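Local structure of aspartate semialdehyde dehydrogenase (Francisella tularensis subsp. tularensis, 4WOJ) at residues L75-G80 with W100-S105; I13-M18 with P38-T43; T114-P119 with K134-S139; G325-A330 with Q352-A357. The protein probably catalyses the NADPH-dependent reductive dephosphorylation of L-aspartyl phosphate to L-aspartate semialdehyde, a step towards lysine, methionine and threonine. All blocks are in the same frame, centred on the assembly; numbering follows the deposited sequence.

Interaction 1 of 4, residues L75-G80 with W100-S105; sequences LLSCQG and WIDAAS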
loop_
_atom_site.group_PDB
_atom_site.type_symbol
_atom_site.label_atom_id
_atom_site.label_comp_id
_atom_site.label_asym_id
_atom_site.label_seq_id
_atom_site.Cartn_x
_atom_site.Cartn_y
_atom_site.Cartn_z
ATOM N N LEU B 75 5.677 1.096 36.733
ATOM C CA LEU B 75 6.038 2.169 35.817
ATOM C C LEU B 75 5.573 1.803 34.421
ATOM O O LEU B 75 5.628 0.641 34.023
ATOM C CB LEU B 75 7.544 2.389 35.817
ATOM C CG LEU B 75 8.136 2.816 37.169
ATOM C CD1 LEU B 75 9.641 2.692 37.116
ATOM C CD2 LEU B 75 7.715 4.247 37.515
ATOM N N LEU B 76 5.095 2.803 33.688
ATOM C CA LEU B 76 4.558 2.585 32.359
ATOM C C LEU B 76 5.168 3.578 31.364
ATOM O O LEU B 76 4.885 4.794 31.409
ATOM C CB LEU B 76 3.039 2.706 32.394
ATOM C CG LEU B 76 2.316 2.058 31.221
ATOM C CD1 LEU B 76 0.882 1.770 31.638
ATOM C CD2 LEU B 76 2.370 2.943 29.982
ATOM N N SER B 77 5.984 3.049 30.450
ATOM C CA SER B 77 6.774 3.908 29.547
ATOM C C SER B 77 6.276 3.858 28.109
ATOM O O SER B 77 6.130 2.793 27.547
ATOM C CB SER B 77 8.259 3.530 29.579
ATOM O OG SER B 77 9.001 4.420 28.761
ATOM N N CYS B 78 6.008 5.032 27.555
ATOM C CA CYS B 78 5.854 5.221 26.131
ATOM C C CYS B 78 7.046 6.033 25.622
ATOM O O CYS B 78 6.985 6.658 24.559
ATOM C CB CYS B 78 4.569 5.986 25.832
ATOM S SG CYS B 78 3.093 5.198 26.472
ATOM N N GLN B 79 8.134 6.010 26.377
ATOM C CA GLN B 79 9.223 6.936 26.127
ATOM C C GLN B 79 10.008 6.550 24.892
ATOM O O GLN B 79 10.287 7.391 24.042
ATOM C CB GLN B 79 10.152 7.030 27.343
ATOM C CG GLN B 79 11.133 8.202 27.293
ATOM C CD GLN B 79 10.447 9.519 27.058
ATOM O OE1 GLN B 79 9.605 9.932 27.843
ATOM N NE2 GLN B 79 10.796 10.185 25.974
ATOM N N GLY B 80 10.362 5.274 24.803
ATOM C CA GLY B 80 11.202 4.776 23.719
ATOM C C GLY B 80 12.272 3.838 24.233
ATOM O O GLY B 80 12.492 3.715 25.440
ATOM N N TRP B 100 7.235 -3.352 35.111
ATOM C CA TRP B 100 7.650 -2.460 34.050
ATOM C C TRP B 100 6.789 -2.815 32.840
ATOM O O TRP B 100 6.905 -3.908 32.268
ATOM C CB TRP B 100 9.129 -2.687 33.750
ATOM C CG TRP B 100 9.667 -1.918 32.624
ATOM C CD1 TRP B 100 9.744 -2.322 31.342
ATOM C CD2 TRP B 100 10.257 -0.616 32.675
ATOM N NE1 TRP B 100 10.327 -1.346 30.574
ATOM C CE2 TRP B 100 10.665 -0.293 31.373
ATOM C CE3 TRP B 100 10.484 0.313 33.701
ATOM C CZ2 TRP B 100 11.278 0.934 31.054
ATOM C CZ3 TRP B 100 11.112 1.523 33.389
ATOM C CH2 TRP B 100 11.487 1.825 32.080
ATOM N N ILE B 101 5.897 -1.897 32.490
ATOM C CA ILE B 101 5.063 -2.038 31.305
ATOM C C ILE B 101 5.663 -1.083 30.277
ATOM O O ILE B 101 5.865 0.084 30.559
ATOM C CB ILE B 101 3.581 -1.711 31.602
ATOM C CG1 ILE B 101 3.001 -2.709 32.601
ATOM C CG2 ILE B 101 2.748 -1.774 30.343
ATOM C CD1 ILE B 101 1.824 -2.172 33.387
ATOM N N ASP B 102 5.953 -1.585 29.086
ATOM C CA ASP B 102 6.686 -0.794 28.100
ATOM C C ASP B 102 6.160 -0.943 26.689
ATOM O O ASP B 102 5.846 -2.073 26.255
ATOM C CB ASP B 102 8.133 -1.273 28.100
ATOM C CG ASP B 102 9.101 -0.251 27.489
ATOM O OD1 ASP B 102 8.649 0.704 26.778
ATOM O OD2 ASP B 102 10.324 -0.441 27.726
ATOM N N ALA B 103 6.145 0.173 25.961
ATOM C CA ALA B 103 5.819 0.184 24.507
ATOM C C ALA B 103 7.003 -0.145 23.591
ATOM O O ALA B 103 6.840 -0.810 22.547
ATOM C CB ALA B 103 5.227 1.514 24.076
ATOM N N ALA B 104 8.184 0.298 23.991
ATOM C CA ALA B 104 9.371 0.126 23.173
ATOM C C ALA B 104 9.673 -1.359 23.000
ATOM O O ALA B 104 9.166 -2.197 23.730
ATOM C CB ALA B 104 10.551 0.850 23.798
ATOM N N SER B 105 10.485 -1.678 22.002
ATOM C CA SER B 105 10.706 -3.065 21.572
ATOM C C SER B 105 11.878 -3.772 22.198
ATOM O O SER B 105 12.103 -4.978 21.971
ATOM C CB SER B 105 10.928 -3.062 20.078
ATOM O OG SER B 105 11.977 -2.179 19.774
#
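Asp102 OD2, on the carboxylate that leans toward Ser77 of the neighbouring strand, is gripped by two groups. Trp100 NE1 donates to it over 3.0 Å from above the carboxylate plane, and Thr84 OG1 of helix 81-93 is hydrogen-bonded to it as well. The other oxygen, Asp102 OD1, accepts the backbone N of Ala104 at 2.9 Å, an Asx turn that bends the chain where the strand stops. Ser77 makes a comparable ST turn, in which OG, placed opposite the backbone N (chi1 -177°), accepts from Gln79 N. The backbones pair in parallel: Ile101 N to Leu75 O spans 3.0 Å, and Ser77 N to Ile101 O and Ala103 N to Ser77 O continue the ladder. This is the beta-alpha-beta crossover of strand 74-77, helix 81-93 and strand 99-102 in the Rossmann-type domain. On the face bearing Asp102, Leu75 CD1 meets the indole edge of Trp100 at CZ3, 4.2 Å away. On the other face Leu76 CG packs on Ile101 CG2, and Ile101 in turn lies against helix 354-369. Just before helix 81-93, Gly80 takes backbone angles (phi 136°) that favour glycine; its C lies 3.5 Å from Ala104 CB.

Interaction 2 of 4, residues I13-M18 with P38-T43; sequences IGWRGM and PTFFST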
loop_
_atom_site.group_PDB
_atom_site.type_symbol
_atom_site.label_atom_id
_atom_site.label_comp_id
_atom_site.label_asym_id
_atom_site.label_seq_id
_atom_site.Cartn_x
_atom_site.Cartn_y
_atom_site.Cartn_z
ATOM N N ILE B 13 5.840 7.414 32.301
ATOM C CA ILE B 13 6.825 8.038 31.405
ATOM C C ILE B 13 6.336 7.942 29.951
ATOM O O ILE B 13 5.734 6.968 29.574
ATOM C CB ILE B 13 8.212 7.390 31.542
ATOM C CG1 ILE B 13 8.511 7.053 33.008
ATOM C CG2 ILE B 13 9.278 8.342 31.021
ATOM C CD1 ILE B 13 8.182 5.642 33.417
ATOM N N GLY B 14 6.576 8.965 29.144
ATOM C CA GLY B 14 6.172 8.944 27.726
ATOM C C GLY B 14 4.871 9.665 27.400
ATOM O O GLY B 14 4.470 9.732 26.230
ATOM N N TRP B 15 4.228 10.233 28.423
ATOM C CA TRP B 15 2.824 10.679 28.305
ATOM C C TRP B 15 2.595 11.903 27.414
ATOM O O TRP B 15 1.469 12.171 27.022
ATOM C CB TRP B 15 2.223 10.936 29.689
ATOM C CG TRP B 15 3.036 11.812 30.541
ATOM C CD1 TRP B 15 3.982 11.425 31.447
ATOM C CD2 TRP B 15 3.008 13.224 30.563
ATOM N NE1 TRP B 15 4.547 12.515 32.042
ATOM C CE2 TRP B 15 3.963 13.642 31.519
ATOM C CE3 TRP B 15 2.263 14.193 29.872
ATOM C CZ2 TRP B 15 4.184 14.977 31.802
ATOM C CZ3 TRP B 15 2.487 15.514 30.145
ATOM C CH2 TRP B 15 3.441 15.900 31.112
ATOM N N ARG B 16 3.664 12.625 27.092
ATOM C CA ARG B 16 3.559 13.845 26.309
ATOM C C ARG B 16 3.414 13.584 24.809
ATOM O O ARG B 16 2.833 14.395 24.079
ATOM C CB ARG B 16 4.789 14.710 26.546
ATOM C CG ARG B 16 4.447 16.156 26.902
ATOM C CD ARG B 16 5.709 17.001 26.989
ATOM N NE ARG B 16 6.373 16.947 28.299
ATOM C CZ ARG B 16 5.983 17.646 29.367
ATOM N NH1 ARG B 16 4.897 18.423 29.290
ATOM N NH2 ARG B 16 6.663 17.562 30.517
ATOM N N GLY B 17 3.960 12.456 24.350
ATOM C CA GLY B 17 3.907 12.088 22.939
ATOM C C GLY B 17 2.569 11.508 22.506
ATOM O O GLY B 17 1.570 11.585 23.226
ATOM N N MET B 18 2.550 10.898 21.329
ATOM C CA MET B 18 1.269 10.523 20.712
ATOM C C MET B 18 0.660 9.308 21.362
ATOM O O MET B 18 -0.509 9.323 21.698
ATOM C CB MET B 18 1.429 10.283 19.217
ATOM C CG MET B 18 1.806 11.527 18.471
ATOM S SD MET B 18 2.013 11.195 16.726
ATOM C CE MET B 18 0.557 12.074 16.174
ATOM N N PRO B 38 -1.346 8.046 40.782
ATOM C CA PRO B 38 -0.483 8.323 39.658
ATOM C C PRO B 38 0.635 9.283 40.000
ATOM O O PRO B 38 0.471 10.135 40.861
ATOM C CB PRO B 38 -1.421 8.958 38.629
ATOM C CG PRO B 38 -2.791 8.620 39.088
ATOM C CD PRO B 38 -2.686 8.604 40.581
ATOM N N THR B 39 1.762 9.119 39.326
ATOM C CA THR B 39 2.840 10.078 39.364
ATOM C C THR B 39 3.353 10.233 37.949
ATOM O O THR B 39 3.542 9.254 37.253
ATOM C CB THR B 39 3.951 9.612 40.308
ATOM O OG1 THR B 39 3.425 9.534 41.636
ATOM C CG2 THR B 39 5.131 10.556 40.282
ATOM N N PHE B 40 3.604 11.465 37.550
ATOM C CA PHE B 40 3.893 11.773 36.175
ATOM C C PHE B 40 5.324 12.236 36.017
ATOM O O PHE B 40 5.702 13.292 36.517
ATOM C CB PHE B 40 2.887 12.816 35.661
ATOM C CG PHE B 40 1.543 12.217 35.394
ATOM C CD1 PHE B 40 1.309 11.519 34.209
ATOM C CD2 PHE B 40 0.550 12.240 36.360
ATOM C CE1 PHE B 40 0.089 10.926 33.972
ATOM C CE2 PHE B 40 -0.662 11.620 36.132
ATOM C CZ PHE B 40 -0.889 10.967 34.931
ATOM N N PHE B 41 6.106 11.440 35.294
ATOM C CA PHE B 41 7.528 11.681 35.134
ATOM C C PHE B 41 7.859 12.436 33.880
ATOM O O PHE B 41 7.134 12.398 32.883
ATOM C CB PHE B 41 8.291 10.383 35.140
ATOM C CG PHE B 41 8.362 9.763 36.480
ATOM C CD1 PHE B 41 7.411 8.852 36.879
ATOM C CD2 PHE B 41 9.365 10.128 37.367
ATOM C CE1 PHE B 41 7.488 8.269 38.132
ATOM C CE2 PHE B 41 9.440 9.561 38.625
ATOM C CZ PHE B 41 8.498 8.628 39.008
ATOM N N SER B 42 8.968 13.151 33.947
ATOM C CA SER B 42 9.275 14.097 32.903
ATOM C C SER B 42 10.762 14.250 32.771
ATOM O O SER B 42 11.538 13.833 33.636
ATOM C CB SER B 42 8.621 15.450 33.199
ATOM O OG SER B 42 8.373 16.144 31.998
ATOM N N THR B 43 11.147 14.811 31.641
ATOM C CA THR B 43 12.539 15.152 31.415
ATOM C C THR B 43 12.713 16.624 31.140
ATOM O O THR B 43 13.704 17.015 30.560
ATOM C CB THR B 43 13.132 14.360 30.227
ATOM O OG1 THR B 43 12.787 12.972 30.364
ATOM C CG2 THR B 43 14.654 14.521 30.173
#
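Trp15 and Arg16 supply both hydrogen bonds that reach strand 36-42. Trp15 NE1 donates to Phe41 O at 2.7 Å, the acceptor lying out of the indole plane and the bond bent to 140°. Arg16 NH2 donates to Ser42 OG at 2.7 Å, a bent bond with the hydroxyl in the guanidinium plane; the bend at chi3 (-85°) turns the side chain back to reach it. Aromatic contact adds a T-shaped stack: the edge of Phe40 points into the face of the Trp15 five-membered ring, planes at 86° and centroids 5.3 Å apart. The indole thus serves twice, through its N-H and through a flat surface, which suits tryptophan to the place. Trp15 CH2 lies over one face of the Arg16 guanidinium, toward its rim, while Arg16 CB lies over the indole face opposite Phe40. Apolar packing comes from Ile13 CG1, 4.0 Å from Phe41 CB. A type I turn from Gly14 to Gly17 presents both side chains, consistent with the glycine-rich nucleotide-binding loop of Rossmann domains. The loop links strand 8-13 to helix 18-30; Ile13 bonds through its backbone to strand 74-77, and Met18 packs on helix 175-191 and on Leu199 of the second subunit.

Interaction 3 of 4, residues T114-P119 with K134-S139; sequences TLVLDP and KDFIGS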
loop_
_atom_site.group_PDB
_atom_site.type_symbol
_atom_site.label_atom_id
_atom_site.label_comp_id
_atom_site.label_asym_id
_atom_site.label_seq_id
_atom_site.Cartn_x
_atom_site.Cartn_y
_atom_site.Cartn_z
ATOM N N THR B 114 7.117 -10.787 28.931
ATOM C CA THR B 114 5.862 -11.290 28.361
ATOM C C THR B 114 5.317 -10.216 27.424
ATOM O O THR B 114 5.277 -9.019 27.773
ATOM C CB THR B 114 4.829 -11.617 29.444
ATOM O OG1 THR B 114 5.419 -12.467 30.440
ATOM C CG2 THR B 114 3.630 -12.320 28.850
ATOM N N LEU B 115 4.996 -10.624 26.198
ATOM C CA LEU B 115 4.420 -9.713 25.206
ATOM C C LEU B 115 2.939 -9.648 25.520
ATOM O O LEU B 115 2.339 -10.719 25.757
ATOM C CB LEU B 115 4.613 -10.202 23.773
ATOM C CG LEU B 115 5.979 -9.943 23.134
ATOM C CD1 LEU B 115 6.139 -10.656 21.797
ATOM C CD2 LEU B 115 6.198 -8.463 22.928
ATOM N N VAL B 116 2.357 -8.435 25.550
ATOM C CA VAL B 116 0.950 -8.315 25.938
ATOM C C VAL B 116 -0.022 -8.023 24.784
ATOM O O VAL B 116 0.105 -7.039 24.052
ATOM C CB VAL B 116 0.705 -7.258 27.065
ATOM C CG1 VAL B 116 1.467 -7.651 28.320
ATOM C CG2 VAL B 116 1.103 -5.864 26.637
ATOM N N LEU B 117 -1.014 -8.891 24.655
ATOM C CA LEU B 117 -2.152 -8.650 23.785
ATOM C C LEU B 117 -3.285 -9.537 24.310
ATOM O O LEU B 117 -3.537 -10.656 23.825
ATOM C CB LEU B 117 -1.803 -8.950 22.337
ATOM C CG LEU B 117 -2.852 -8.603 21.273
ATOM C CD1 LEU B 117 -3.100 -7.128 21.208
ATOM C CD2 LEU B 117 -2.376 -9.104 19.918
ATOM N N ASP B 118 -3.966 -9.020 25.317
ATOM C CA ASP B 118 -4.759 -9.857 26.211
ATOM C C ASP B 118 -6.002 -10.498 25.574
ATOM O O ASP B 118 -6.447 -11.519 26.055
ATOM C CB ASP B 118 -5.171 -9.085 27.460
ATOM C CG ASP B 118 -6.204 -8.017 27.152
ATOM O OD1 ASP B 118 -5.794 -6.905 26.748
ATOM O OD2 ASP B 118 -7.409 -8.300 27.269
ATOM N N PRO B 119 -6.556 -9.922 24.494
ATOM C CA PRO B 119 -7.606 -10.711 23.834
ATOM C C PRO B 119 -7.079 -12.019 23.229
ATOM O O PRO B 119 -7.858 -12.839 22.753
ATOM C CB PRO B 119 -8.103 -9.771 22.733
ATOM C CG PRO B 119 -7.773 -8.427 23.237
ATOM C CD PRO B 119 -6.425 -8.603 23.866
ATOM N N LYS B 134 7.863 -9.697 35.968
ATOM C CA LYS B 134 7.621 -8.272 36.155
ATOM C C LYS B 134 7.683 -7.409 34.888
ATOM O O LYS B 134 7.458 -6.174 34.962
ATOM C CB LYS B 134 8.616 -7.702 37.187
ATOM C CG LYS B 134 8.783 -8.526 38.446
ATOM C CD LYS B 134 7.618 -8.358 39.403
ATOM C CE LYS B 134 7.418 -9.596 40.264
ATOM N NZ LYS B 134 6.044 -9.687 40.817
ATOM N N ASP B 135 8.026 -8.003 33.747
ATOM C CA ASP B 135 8.214 -7.222 32.507
ATOM C C ASP B 135 7.197 -7.559 31.422
ATOM O O ASP B 135 7.155 -8.669 30.891
ATOM C CB ASP B 135 9.625 -7.414 31.942
ATOM C CG ASP B 135 10.691 -6.690 32.760
ATOM O OD1 ASP B 135 10.388 -5.592 33.317
ATOM O OD2 ASP B 135 11.843 -7.196 32.825
ATOM N N PHE B 136 6.398 -6.555 31.082
ATOM C CA PHE B 136 5.265 -6.719 30.184
ATOM C C PHE B 136 5.320 -5.683 29.088
ATOM O O PHE B 136 5.160 -4.481 29.330
ATOM C CB PHE B 136 3.966 -6.645 30.974
ATOM C CG PHE B 136 3.817 -7.765 31.977
ATOM C CD1 PHE B 136 4.440 -7.683 33.205
ATOM C CD2 PHE B 136 3.114 -8.899 31.674
ATOM C CE1 PHE B 136 4.352 -8.704 34.117
ATOM C CE2 PHE B 136 3.009 -9.935 32.585
ATOM C CZ PHE B 136 3.637 -9.841 33.812
ATOM N N ILE B 137 5.556 -6.166 27.874
ATOM C CA ILE B 137 5.916 -5.324 26.745
ATOM C C ILE B 137 4.889 -5.423 25.615
ATOM O O ILE B 137 4.433 -6.516 25.270
ATOM C CB ILE B 137 7.269 -5.713 26.168
ATOM C CG1 ILE B 137 8.248 -6.136 27.266
ATOM C CG2 ILE B 137 7.834 -4.555 25.394
ATOM C CD1 ILE B 137 8.542 -5.074 28.315
ATOM N N GLY B 138 4.506 -4.267 25.076
ATOM C CA GLY B 138 3.566 -4.201 23.957
ATOM C C GLY B 138 4.292 -4.647 22.711
ATOM O O GLY B 138 5.501 -4.381 22.566
ATOM N N SER B 139 3.587 -5.355 21.829
ATOM C CA SER B 139 4.206 -5.873 20.599
ATOM C C SER B 139 4.189 -4.792 19.553
ATOM O O SER B 139 3.633 -3.709 19.771
ATOM C CB SER B 139 3.505 -7.123 20.070
ATOM O OG SER B 139 2.145 -6.856 19.726
#
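Asp135 O accepts from Thr114 N at 2.9 Å, the first rung of a parallel pair that belongs to a beta-alpha-beta unit: strand 113-116, helix 118-130 and strand 135-138, at one margin of the Rossmann-type sheet. The carboxylate of Asp135 turns elsewhere, to a salt bridge with Arg92 and a hydrogen bond from His88 NE2, both to OD1. Next, Phe136 has CG opposite its carbonyl carbon (chi1 -64°), which lays the ring alongside Thr114, the two side chains pointing the same way, with ring atom CD2 3.9 Å from Thr114 CB. Val116 crosses this side chain at about a right angle: its CG1 sits at the ring edge, in the ring plane, 3.9 Å from Phe136 CD2. The broad phenyl thereby spans two residues of its neighbour and also packs on Ile125 and Ala128 of the connecting helix, a place suited to a large, flat apolar group. Ile137 turns both its backbone N and its O to strand 113-116: N donates to Thr114 O at 2.9 Å, while O accepts from Val116 N at 2.8 Å. The short strand segments lie 42° apart in direction. Val116 CG2 comes within 4.0 Å of Gly138 CA. Ser139 leads out of the sheet toward Cys141, the predicted acyl-thioester residue, about 7 Å away between side chains, and its hydroxyl bonds to Ser144 OG. Its CB lies 4.1 Å from Leu115 CD2.

Interaction 4 of 4, residues G325-A330 with Q352-A357; sequences GTLDIA and QLLWGA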
loop_
_atom_site.group_PDB
_atom_site.type_symbol
_atom_site.label_atom_id
_atom_site.label_comp_id
_atom_site.label_asym_id
_atom_site.label_seq_id
_atom_site.Cartn_x
_atom_site.Cartn_y
_atom_site.Cartn_z
ATOM N N GLY B 325 -8.771 6.971 14.930
ATOM C CA GLY B 325 -9.476 7.353 16.129
ATOM C C GLY B 325 -10.291 6.282 16.822
ATOM O O GLY B 325 -10.663 6.471 17.961
ATOM N N THR B 326 -10.544 5.136 16.174
ATOM C CA THR B 326 -11.452 4.140 16.745
ATOM C C THR B 326 -10.757 2.900 17.170
ATOM O O THR B 326 -9.658 2.617 16.730
ATOM C CB THR B 326 -12.515 3.663 15.750
ATOM O OG1 THR B 326 -11.939 2.705 14.831
ATOM C CG2 THR B 326 -13.165 4.845 15.017
ATOM N N LEU B 327 -11.444 2.112 17.984
ATOM C CA LEU B 327 -10.937 0.808 18.394
ATOM C C LEU B 327 -11.337 -0.309 17.429
ATOM O O LEU B 327 -11.022 -1.486 17.653
ATOM C CB LEU B 327 -11.399 0.502 19.819
ATOM C CG LEU B 327 -10.685 1.369 20.879
ATOM C CD1 LEU B 327 -11.461 1.384 22.183
ATOM C CD2 LEU B 327 -9.274 0.867 21.153
ATOM N N ASP B 328 -12.023 0.045 16.345
ATOM C CA ASP B 328 -12.450 -0.983 15.407
ATOM C C ASP B 328 -11.198 -1.561 14.700
ATOM O O ASP B 328 -10.261 -0.847 14.301
ATOM C CB ASP B 328 -13.447 -0.462 14.354
ATOM C CG ASP B 328 -14.670 0.297 14.948
ATOM O OD1 ASP B 328 -15.197 -0.007 16.019
ATOM O OD2 ASP B 328 -15.172 1.213 14.276
ATOM N N ILE B 329 -11.192 -2.876 14.591
ATOM C CA ILE B 329 -10.267 -3.616 13.752
ATOM C C ILE B 329 -11.113 -3.953 12.524
ATOM O O ILE B 329 -11.854 -4.944 12.515
ATOM C CB ILE B 329 -9.781 -4.916 14.493
ATOM C CG1 ILE B 329 -9.112 -4.538 15.804
ATOM C CG2 ILE B 329 -8.828 -5.739 13.652
ATOM C CD1 ILE B 329 -7.960 -3.557 15.623
ATOM N N ALA B 330 -11.066 -3.109 11.511
ATOM C CA ALA B 330 -11.864 -3.399 10.328
ATOM C C ALA B 330 -11.155 -4.459 9.445
ATOM O O ALA B 330 -9.931 -4.529 9.354
ATOM C CB ALA B 330 -12.152 -2.143 9.551
ATOM N N GLN B 352 -3.054 2.766 14.662
ATOM C CA GLN B 352 -1.720 2.488 15.162
ATOM C C GLN B 352 -1.536 2.858 16.605
ATOM O O GLN B 352 -0.887 2.130 17.354
ATOM C CB GLN B 352 -0.672 3.212 14.311
ATOM C CG GLN B 352 0.755 2.866 14.655
ATOM C CD GLN B 352 1.406 3.880 15.556
ATOM O OE1 GLN B 352 1.319 5.081 15.312
ATOM N NE2 GLN B 352 2.092 3.406 16.602
ATOM N N LEU B 353 -2.082 4.010 16.981
ATOM C CA LEU B 353 -1.891 4.580 18.308
ATOM C C LEU B 353 -2.636 3.869 19.408
ATOM O O LEU B 353 -2.190 3.828 20.533
ATOM C CB LEU B 353 -2.268 6.048 18.269
ATOM C CG LEU B 353 -1.280 6.856 17.414
ATOM C CD1 LEU B 353 -1.723 8.279 17.203
ATOM C CD2 LEU B 353 0.104 6.883 18.041
ATOM N N LEU B 354 -3.771 3.281 19.091
ATOM C CA LEU B 354 -4.615 2.651 20.090
ATOM C C LEU B 354 -4.302 1.140 20.180
ATOM O O LEU B 354 -3.464 0.697 20.947
ATOM C CB LEU B 354 -6.079 2.846 19.703
ATOM C CG LEU B 354 -6.653 4.239 19.770
ATOM C CD1 LEU B 354 -7.974 4.369 19.050
ATOM C CD2 LEU B 354 -6.836 4.682 21.211
ATOM N N TRP B 355 -4.961 0.340 19.390
ATOM C CA TRP B 355 -4.671 -1.118 19.463
ATOM C C TRP B 355 -3.216 -1.416 19.087
ATOM O O TRP B 355 -2.566 -2.309 19.652
ATOM C CB TRP B 355 -5.662 -1.922 18.631
ATOM C CG TRP B 355 -6.857 -2.351 19.420
ATOM C CD1 TRP B 355 -8.169 -2.132 19.115
ATOM C CD2 TRP B 355 -6.846 -3.051 20.653
ATOM N NE1 TRP B 355 -8.971 -2.662 20.085
ATOM C CE2 TRP B 355 -8.182 -3.243 21.038
ATOM C CE3 TRP B 355 -5.838 -3.547 21.465
ATOM C CZ2 TRP B 355 -8.532 -3.906 22.193
ATOM C CZ3 TRP B 355 -6.184 -4.201 22.604
ATOM C CH2 TRP B 355 -7.520 -4.378 22.969
ATOM N N GLY B 356 -2.703 -0.635 18.157
ATOM C CA GLY B 356 -1.298 -0.698 17.800
ATOM C C GLY B 356 -0.310 -0.315 18.876
ATOM O O GLY B 356 0.826 -0.771 18.843
ATOM N N ALA B 357 -0.672 0.600 19.784
ATOM C CA ALA B 357 0.326 1.029 20.770
ATOM C C ALA B 357 -0.210 1.143 22.185
ATOM O O ALA B 357 0.189 0.393 23.055
ATOM C CB ALA B 357 0.975 2.322 20.317
#
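The first turn of helix 354-369, through Leu354 and Trp355, packs against the loop 325-328 that leads into strand 329-336. The loop precedes, and the helix follows, the antiparallel pair of strands 329-336 and 343-351, so the contact joins the two ends of that pair in the dimerisation domain. Asp351 binds both parts, OD2 to Gly325 N and OD1 to Leu354 N. An ST turn shapes the loop: Thr326 OG1 accepts from Asp328 N and also bonds to Asn323 O. The main side-chain contact is a CH-pi interaction: Leu327 CG, opposite its carbonyl carbon (chi1 -71°), carries CD2 over the face of Trp355, 4.0 Å from the centroid of the five-membered ring and 26° off its normal. The same methyl touches Leu354 CB at 4.0 Å, wedging between two successive residues of the helix; the flexible, forked leucine suits that position. Leu327 O lies in the indole plane at the ring edge, 3.3 Å from Trp355 CD1. Ile329, its side chain crossing the tryptophan at about a right angle, brings CD1 to 3.8 Å from Trp355 CD1. Leu354 CD1 rests against the carbonyls, 3.4 Å from Thr326 O. Trp355 further packs edge-to-face with Trp303 and on helix 141-149, with Cys141, the predicted nucleophile, about 8 Å from it between side chains. The direct contact is apolar: methyls meet an indole face and carbonyl oxygens meet C-H groups, so dispersion and close fit probably contribute much of it, beside the polar link through Asp351.

Overall arrangement
From the N terminus, interaction 2 closes the first loop, bringing the turn after strand 8-13 to strand 36-42. Interaction 1 then closes the crossover between strands 74-77 and 99-102, and interaction 3 the one between strands 113-116 and 135-138. All three lie in one parallel sheet: Ile13 joins interaction 2 to interaction 1, and strands 99-102 and 135-138, side by side, join interaction 1 to interaction 3. Interaction 4 closes the last loop, in the dimerisation domain. The four follow in series, and none nests in or crosses another. Met18 touching Leu353, and Pro119 touching Trp355, connect interaction 4 to interactions 2 and 3 across the domains.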